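PDB 4K3C: outer membrane protein assembly factor BamA from Haemophilus ducreyi, which probably takes part, within the Bam complex, in assembling and inserting beta-barrel proteins into the outer membrane. Local coordinates for residues A[185-194]-A[205-213]. Sequence-based numbering, arbitrary orientation.
Sequences FLGMGSSLGL and VNLSYTEPY
Tyr209 OH donates a hydrogen bond to Ser190 OG at 2.7 Å. Ser190 OG in turn donates one to Phe185 O at 2.6 Å, almost head-on to that carbonyl (C=O...donor angle 167°). The serine hydroxyl accepts from the tyrosine and donates to Phe185, so it links Tyr209 to the turn at 185-190. With chi1 at 49°, OG sits between the backbone N and the carbonyl carbon, where it meets both Tyr209 OH and Phe185 O. The Tyr209 side chain extends with CG anti to the backbone N (chi1 180°), which carries the ring along the sheet to the serine. Phe185 meets this ring with CD1 at 4.0 Å from Tyr209 CE1, the two side chains crossing at about a right angle. On the Phe185 ring, Leu186 CG sits over the centre of one face and Leu192 CB lies off-centre over the other.

Strands 190-198 and 202-211 form an antiparallel hairpin in the wall of the Omp85 beta-barrel. Strand 175-185 continues the wall beyond the first, strand 220-231 beyond the second. Ser191 and Thr210 are a hydrogen-bonded pair, as are Gly193 and Ser208. On the face that carries Tyr209, Leu192 CD1 touches Leu207 CD2 at 3.8 Å. Ser191, Ser208 and Thr210 point to the other face. Near the turn, the Pro212 ring packs its CG against Gly189 O at 3.5 Å.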
loop_
_atom_site.group_PDB
_atom_site.type_symbol
_atom_site.label_atom_id
_atom_site.label_comp_id
_atom_site.label_asym_id
_atom_site.label_seq_id
_atom_site.Cartn_x
_atom_site.Cartn_y
_atom_site.Cartn_z
ATOM N N PHE A 185 -20.692 2.155 6.239
ATOM C CA PHE A 185 -21.790 1.214 6.042
ATOM C C PHE A 185 -21.793 0.269 7.210
ATOM O O PHE A 185 -20.767 -0.324 7.500
ATOM C CB PHE A 185 -21.475 0.395 4.783
ATOM C CG PHE A 185 -22.433 -0.739 4.506
ATOM C CD1 PHE A 185 -22.333 -1.951 5.180
ATOM C CD2 PHE A 185 -23.389 -0.613 3.513
ATOM C CE1 PHE A 185 -23.199 -2.990 4.907
ATOM C CE2 PHE A 185 -24.253 -1.649 3.228
ATOM C CZ PHE A 185 -24.160 -2.840 3.924
ATOM N N LEU A 186 -22.909 0.117 7.904
ATOM C CA LEU A 186 -24.042 0.995 7.806
ATOM C C LEU A 186 -24.028 1.609 9.178
ATOM O O LEU A 186 -24.682 1.099 10.079
ATOM C CB LEU A 186 -25.335 0.196 7.691
ATOM C CG LEU A 186 -25.448 -1.082 6.854
ATOM C CD1 LEU A 186 -25.199 -2.341 7.677
ATOM C CD2 LEU A 186 -26.829 -1.115 6.215
ATOM N N GLY A 187 -23.250 2.669 9.360
ATOM C CA GLY A 187 -23.033 3.231 10.677
ATOM C C GLY A 187 -22.039 2.400 11.465
ATOM O O GLY A 187 -21.729 2.725 12.609
ATOM N N MET A 188 -21.532 1.337 10.843
ATOM C CA MET A 188 -20.639 0.388 11.493
ATOM C C MET A 188 -19.147 0.646 11.251
ATOM O O MET A 188 -18.290 -0.113 11.707
ATOM C CB MET A 188 -20.973 -1.025 11.025
ATOM C CG MET A 188 -22.313 -1.558 11.496
ATOM S SD MET A 188 -22.716 -3.143 10.715
ATOM C CE MET A 188 -24.247 -3.430 11.599
ATOM N N GLY A 189 -18.829 1.697 10.510
ATOM C CA GLY A 189 -17.444 2.050 10.283
ATOM C C GLY A 189 -16.718 1.205 9.251
ATOM O O GLY A 189 -15.528 1.389 9.004
ATOM N N SER A 190 -17.423 0.280 8.627
ATOM C CA SER A 190 -16.809 -0.484 7.559
ATOM C C SER A 190 -16.996 0.163 6.171
ATOM O O SER A 190 -17.385 1.328 6.041
ATOM C CB SER A 190 -17.354 -1.900 7.572
ATOM O OG SER A 190 -18.765 -1.902 7.634
ATOM N N SER A 191 -16.679 -0.585 5.125
ATOM C CA SER A 191 -16.735 -0.022 3.794
ATOM C C SER A 191 -17.095 -1.083 2.780
ATOM O O SER A 191 -16.488 -2.147 2.737
ATOM C CB SER A 191 -15.410 0.628 3.424
ATOM O OG SER A 191 -15.574 1.485 2.306
ATOM N N LEU A 192 -18.095 -0.771 1.966
ATOM C CA LEU A 192 -18.582 -1.667 0.944
ATOM C C LEU A 192 -18.342 -1.014 -0.398
ATOM O O LEU A 192 -18.588 0.177 -0.560
ATOM C CB LEU A 192 -20.062 -1.913 1.167
ATOM C CG LEU A 192 -20.820 -2.734 0.143
ATOM C CD1 LEU A 192 -20.283 -4.151 0.083
ATOM C CD2 LEU A 192 -22.291 -2.723 0.526
ATOM N N GLY A 193 -17.863 -1.790 -1.365
ATOM C CA GLY A 193 -17.565 -1.231 -2.659
ATOM C C GLY A 193 -17.850 -2.150 -3.807
ATOM O O GLY A 193 -17.683 -3.360 -3.706
ATOM N N LEU A 194 -18.300 -1.544 -4.895
ATOM C CA LEU A 194 -18.477 -2.228 -6.157
ATOM C C LEU A 194 -17.499 -1.600 -7.125
ATOM O O LEU A 194 -17.440 -0.373 -7.282
ATOM C CB LEU A 194 -19.901 -2.031 -6.687
ATOM C CG LEU A 194 -20.594 -3.062 -7.588
ATOM C CD1 LEU A 194 -21.679 -2.398 -8.373
ATOM C CD2 LEU A 194 -19.616 -3.787 -8.505
ATOM N N VAL A 205 -14.833 -7.406 -12.433
ATOM C CA VAL A 205 -15.789 -6.831 -11.518
ATOM C C VAL A 205 -15.486 -7.392 -10.143
ATOM O O VAL A 205 -14.986 -8.502 -10.004
ATOM C CB VAL A 205 -17.222 -7.177 -11.935
ATOM C CG1 VAL A 205 -18.251 -6.534 -11.001
ATOM C CG2 VAL A 205 -17.430 -6.727 -13.339
ATOM N N ASN A 206 -15.827 -6.630 -9.122
ATOM C CA ASN A 206 -15.314 -6.889 -7.819
ATOM C C ASN A 206 -16.246 -6.307 -6.769
ATOM O O ASN A 206 -16.471 -5.085 -6.741
ATOM C CB ASN A 206 -13.976 -6.175 -7.754
ATOM C CG ASN A 206 -13.358 -6.256 -6.413
ATOM O OD1 ASN A 206 -13.209 -7.347 -5.860
ATOM N ND2 ASN A 206 -13.002 -5.104 -5.851
ATOM N N LEU A 207 -16.818 -7.155 -5.914
ATOM C CA LEU A 207 -17.502 -6.639 -4.727
ATOM C C LEU A 207 -16.624 -6.883 -3.526
ATOM O O LEU A 207 -16.060 -7.967 -3.377
ATOM C CB LEU A 207 -18.841 -7.318 -4.502
ATOM C CG LEU A 207 -19.672 -6.575 -3.449
ATOM C CD1 LEU A 207 -21.133 -6.549 -3.842
ATOM C CD2 LEU A 207 -19.515 -7.208 -2.077
ATOM N N SER A 208 -16.511 -5.893 -2.653
ATOM C CA SER A 208 -15.574 -6.014 -1.537
ATOM C C SER A 208 -16.136 -5.381 -0.275
ATOM O O SER A 208 -16.733 -4.294 -0.327
ATOM C CB SER A 208 -14.241 -5.350 -1.883
ATOM O OG SER A 208 -14.386 -3.938 -1.938
ATOM N N TYR A 209 -15.949 -6.070 0.854
ATOM C CA TYR A 209 -16.341 -5.532 2.151
ATOM C C TYR A 209 -15.154 -5.425 3.118
ATOM O O TYR A 209 -14.468 -6.394 3.370
ATOM C CB TYR A 209 -17.482 -6.357 2.765
ATOM C CG TYR A 209 -17.934 -5.856 4.125
ATOM C CD1 TYR A 209 -18.650 -4.670 4.257
ATOM C CD2 TYR A 209 -17.630 -6.561 5.272
ATOM C CE1 TYR A 209 -19.058 -4.206 5.516
ATOM C CE2 TYR A 209 -18.022 -6.107 6.522
ATOM C CZ TYR A 209 -18.741 -4.935 6.643
ATOM O OH TYR A 209 -19.109 -4.518 7.909
ATOM N N THR A 210 -14.938 -4.248 3.684
ATOM C CA THR A 210 -13.800 -4.046 4.566
ATOM C C THR A 210 -14.177 -3.649 5.997
ATOM O O THR A 210 -14.724 -2.576 6.228
ATOM C CB THR A 210 -12.878 -2.948 4.001
ATOM O OG1 THR A 210 -12.841 -3.038 2.572
ATOM C CG2 THR A 210 -11.487 -3.104 4.548
ATOM N N GLU A 211 -13.863 -4.505 6.959
ATOM C CA GLU A 211 -14.011 -4.152 8.370
ATOM C C GLU A 211 -12.635 -3.790 8.972
ATOM O O GLU A 211 -11.781 -4.658 9.176
ATOM C CB GLU A 211 -14.688 -5.296 9.139
ATOM C CG GLU A 211 -14.995 -5.026 10.616
ATOM C CD GLU A 211 -15.828 -3.777 10.867
ATOM O OE1 GLU A 211 -15.251 -2.760 11.327
ATOM O OE2 GLU A 211 -17.057 -3.819 10.627
ATOM N N PRO A 212 -12.405 -2.494 9.220
ATOM C CA PRO A 212 -11.147 -1.986 9.769
ATOM C C PRO A 212 -10.873 -2.567 11.143
ATOM O O PRO A 212 -9.717 -2.807 11.522
ATOM C CB PRO A 212 -11.415 -0.485 9.900
ATOM C CG PRO A 212 -12.360 -0.204 8.856
ATOM C CD PRO A 212 -13.286 -1.394 8.808
ATOM N N TYR A 213 -11.943 -2.764 11.901
ATOM C CA TYR A 213 -11.824 -3.460 13.164
ATOM C C TYR A 213 -12.315 -4.853 12.911
ATOM O O TYR A 213 -12.382 -5.231 11.754
ATOM C CB TYR A 213 -12.494 -2.666 14.277
ATOM C CG TYR A 213 -11.720 -1.369 14.402
ATOM C CD1 TYR A 213 -12.040 -0.263 13.616
ATOM C CD2 TYR A 213 -10.591 -1.291 15.214
ATOM C CE1 TYR A 213 -11.299 0.901 13.682
ATOM C CE2 TYR A 213 -9.839 -0.125 15.293
ATOM C CZ TYR A 213 -10.195 0.969 14.524
ATOM O OH TYR A 213 -9.446 2.128 14.604
#